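PDB 2RAR: haloacid dehalogenase-like hydrolase, which probably acts as a magnesium-dependent phosphatase of the haloacid dehalogenase superfamily. Local coordinates for residues S83-E88 with V181-D186. The protein carries 1 engineered substitution. Numbering follows the deposited sequence.
Sequences SAIPQE and VTAKGD
S83 and D186 meet through a short hydrogen bond, in which S83 OG donates to D186 OD2 at 2.6 Å. The hydroxyl approaches from above the carboxylate, 56° out of its plane. A chi1 of 66° sets OG between the backbone N and carbonyl carbon of S83, where a water also reaches it. That water donates to S83 OG at 2.8 Å and accepts from A183 N at 2.8 Å, so the S83 hydroxyl holds D186 directly and reaches the A183 amide only through the water. Beside this polar pair, the methyl of A183 turns toward residues 83-88, its CB lying 3.4 Å from A84 O and 4.4 Å from P86 CD. I85 carries its CG1 branch beside its own backbone N (chi1 -65°), and the chain, extended beyond it, brings CD1 to 3.4 Å from V181 O. In the second shell, a type II turn from A183 to D186 is closed by the backbone hydrogen bond from D186 N to A183 O, while T182 OG1 donates to D186 O at 2.8 Å in the carbonyl plane. Y81 OH bonds to D186 OD1, so replacing D186 with an alanine would probably leave the hydroxyls of both Y81 and S83 without this shared carboxylate. Here two linkers run side by side: one leads from core strand 78-82 to cap helix 87-100, the other from cap strand 178-182 to core helix 188-199, the double connection characteristic of haloacid dehalogenase-like hydrolases with an inserted C2-type cap.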
ATOM      1  N   SER A  83      -5.367   6.476 -11.790  1.00 10.00           N
ATOM      2  CA  SER A  83      -6.125   5.617 -12.693  1.00 11.30           C
ATOM      3  C   SER A  83      -7.534   5.367 -12.149  1.00 11.78           C
ATOM      4  O   SER A  83      -7.854   5.770 -11.008  1.00 12.81           O
ATOM      5  CB  SER A  83      -5.440   4.201 -12.954  1.00 10.21           C
ATOM      6  OG  SER A  83      -5.480   3.535 -11.650  1.00 11.78           O
ATOM      7  N   ALA A  84      -8.349   4.728 -12.961  1.00 10.92           N
ATOM      8  CA  ALA A  84      -9.718   4.319 -12.532  1.00 11.84           C
ATOM      9  C   ALA A  84     -10.000   2.955 -13.048  1.00 11.00           C
ATOM     10  O   ALA A  84      -9.599   2.536 -14.146  1.00 13.61           O
ATOM     11  CB  ALA A  84     -10.821   5.286 -12.976  1.00 15.21           C
ATOM     12  N   ILE A  85     -10.885   2.305 -12.332  1.00 10.53           N
ATOM     13  CA  ILE A  85     -11.218   0.924 -12.727  1.00 10.71           C
ATOM     14  C   ILE A  85     -12.359   0.926 -13.788  1.00 10.98           C
ATOM     15  O   ILE A  85     -13.282   1.693 -13.730  1.00 11.43           O
ATOM     16  CB  ILE A  85     -11.724   0.152 -11.438  1.00 11.09           C
ATOM     17  CG1 ILE A  85     -10.565   0.027 -10.432  1.00 12.43           C
ATOM     18  CG2 ILE A  85     -12.265  -1.282 -11.729  1.00 11.38           C
ATOM     19  CD1 ILE A  85     -11.015  -0.480  -9.050  1.00 12.98           C
ATOM     20  N   PRO A  86     -12.273   0.014 -14.758  1.00 11.75           N
ATOM     21  CA  PRO A  86     -13.338  -0.099 -15.777  1.00 12.98           C
ATOM     22  C   PRO A  86     -14.687  -0.214 -15.065  1.00 12.81           C
ATOM     23  O   PRO A  86     -14.803  -1.042 -14.155  1.00 12.83           O
ATOM     24  CB  PRO A  86     -12.984  -1.371 -16.491  1.00 13.25           C
ATOM     25  CG  PRO A  86     -11.434  -1.311 -16.569  1.00 15.36           C
ATOM     26  CD  PRO A  86     -11.140  -0.879 -15.094  1.00 14.18           C
ATOM     27  N   GLN A  87     -15.657   0.577 -15.520  1.00 13.36           N
ATOM     28  CA  GLN A  87     -16.954   0.527 -14.792  1.00 12.50           C
ATOM     29  C   GLN A  87     -17.575  -0.851 -14.780  1.00 13.18           C
ATOM     30  O   GLN A  87     -18.227  -1.211 -13.768  1.00 12.57           O
ATOM     31  CB  GLN A  87     -17.948   1.509 -15.343  1.00 13.72           C
ATOM     32  CG  GLN A  87     -18.952   1.926 -14.183  1.00 13.94           C
ATOM     33  CD  GLN A  87     -18.252   2.737 -13.146  1.00 13.53           C
ATOM     34  OE1 GLN A  87     -17.234   3.432 -13.398  1.00 14.75           O
ATOM     35  NE2 GLN A  87     -18.757   2.626 -11.904  1.00 16.01           N
ATOM     36  N   GLU A  88     -17.479  -1.629 -15.863  1.00 13.17           N
ATOM     37  CA  GLU A  88     -18.020  -2.983 -15.762  1.00 13.97           C
ATOM     38  C   GLU A  88     -17.511  -3.822 -14.641  1.00 14.42           C
ATOM     39  O   GLU A  88     -18.195  -4.654 -14.044  1.00 14.89           O
ATOM     40  CB  GLU A  88     -17.782  -3.842 -17.024  1.00 17.66           C
ATOM     41  CG  GLU A  88     -18.567  -3.432 -18.137  1.00 19.68           C
ATOM     42  CD  GLU A  88     -18.448  -4.360 -19.373  1.00 20.09           C
ATOM     43  OE1 GLU A  88     -17.666  -5.362 -19.434  1.00 18.36           O
ATOM     44  OE2 GLU A  88     -19.147  -3.931 -20.331  1.00 23.44           O
ATOM     45  N   VAL A 181      -8.184  -3.909  -5.066  1.00 10.73           N
ATOM     46  CA  VAL A 181      -8.359  -4.070  -6.531  1.00 10.90           C
ATOM     47  C   VAL A 181      -8.194  -2.752  -7.197  1.00 11.44           C
ATOM     48  O   VAL A 181      -8.840  -1.735  -6.804  1.00 11.07           O
ATOM     49  CB  VAL A 181      -9.807  -4.661  -6.797  1.00 10.58           C
ATOM     50  CG1 VAL A 181     -10.031  -4.876  -8.292  1.00 12.06           C
ATOM     51  CG2 VAL A 181      -9.984  -5.927  -5.956  1.00 11.39           C
ATOM     52  N   THR A 182      -7.226  -2.742  -8.136  1.00 10.31           N
ATOM     53  CA  THR A 182      -6.927  -1.554  -8.954  1.00  9.97           C
ATOM     54  C   THR A 182      -6.942  -1.882 -10.409  1.00 10.97           C
ATOM     55  O   THR A 182      -6.968  -3.061 -10.784  1.00 10.81           O
ATOM     56  CB  THR A 182      -5.571  -0.972  -8.543  1.00 10.94           C
ATOM     57  OG1 THR A 182      -4.641  -2.067  -8.536  1.00 11.08           O
ATOM     58  CG2 THR A 182      -5.712  -0.294  -7.137  1.00 12.06           C
ATOM     59  N   ALA A 183      -6.854  -0.841 -11.274  1.00  9.44           N
ATOM     60  CA  ALA A 183      -6.891  -1.112 -12.710  1.00 11.09           C
ATOM     61  C   ALA A 183      -5.620  -1.776 -13.234  1.00 10.20           C
ATOM     62  O   ALA A 183      -4.560  -1.879 -12.573  1.00 10.35           O
ATOM     63  CB  ALA A 183      -7.236   0.212 -13.427  1.00 11.16           C
ATOM     64  N   LYS A 184      -5.708  -2.218 -14.509  1.00 11.93           N
ATOM     65  CA  LYS A 184      -4.586  -2.969 -15.130  1.00 11.68           C
ATOM     66  C   LYS A 184      -3.220  -2.323 -14.977  1.00 11.13           C
ATOM     67  O   LYS A 184      -3.074  -1.204 -15.363  1.00 12.29           O
ATOM     68  CB  LYS A 184      -4.934  -3.092 -16.637  1.00 14.31           C
ATOM     69  CG  LYS A 184      -3.916  -3.738 -17.607  1.00 15.57           C
ATOM     70  CD  LYS A 184      -3.838  -5.130 -17.142  1.00 19.02           C
ATOM     71  CE  LYS A 184      -3.290  -6.027 -18.344  1.00 18.75           C
ATOM     72  NZ  LYS A 184      -3.282  -7.441 -17.813  1.00 21.00           N
ATOM     73  N   GLY A 185      -2.319  -3.130 -14.441  1.00 11.60           N
ATOM     74  CA  GLY A 185      -0.936  -2.674 -14.298  1.00 11.49           C
ATOM     75  C   GLY A 185      -0.697  -1.801 -13.093  1.00 12.51           C
ATOM     76  O   GLY A 185       0.487  -1.490 -12.846  1.00 13.88           O
ATOM     77  N   ASP A 186      -1.730  -1.436 -12.339  1.00 11.10           N
ATOM     78  CA  ASP A 186      -1.459  -0.515 -11.211  1.00 10.51           C
ATOM     79  C   ASP A 186      -1.096  -1.266  -9.967  1.00 11.87           C
ATOM     80  O   ASP A 186      -1.920  -1.820  -9.261  1.00 12.36           O
ATOM     81  CB  ASP A 186      -2.691   0.365 -11.032  1.00  9.46           C
ATOM     82  CG  ASP A 186      -2.852   1.326 -12.215  1.00 11.72           C
ATOM     83  OD1 ASP A 186      -1.838   1.772 -12.773  1.00 11.33           O
ATOM     84  OD2 ASP A 186      -4.022   1.550 -12.566  1.00 12.49           O
TER
HETATM   85  O   HOH W   1      -7.361   1.815 -10.563  1.00 11.38           O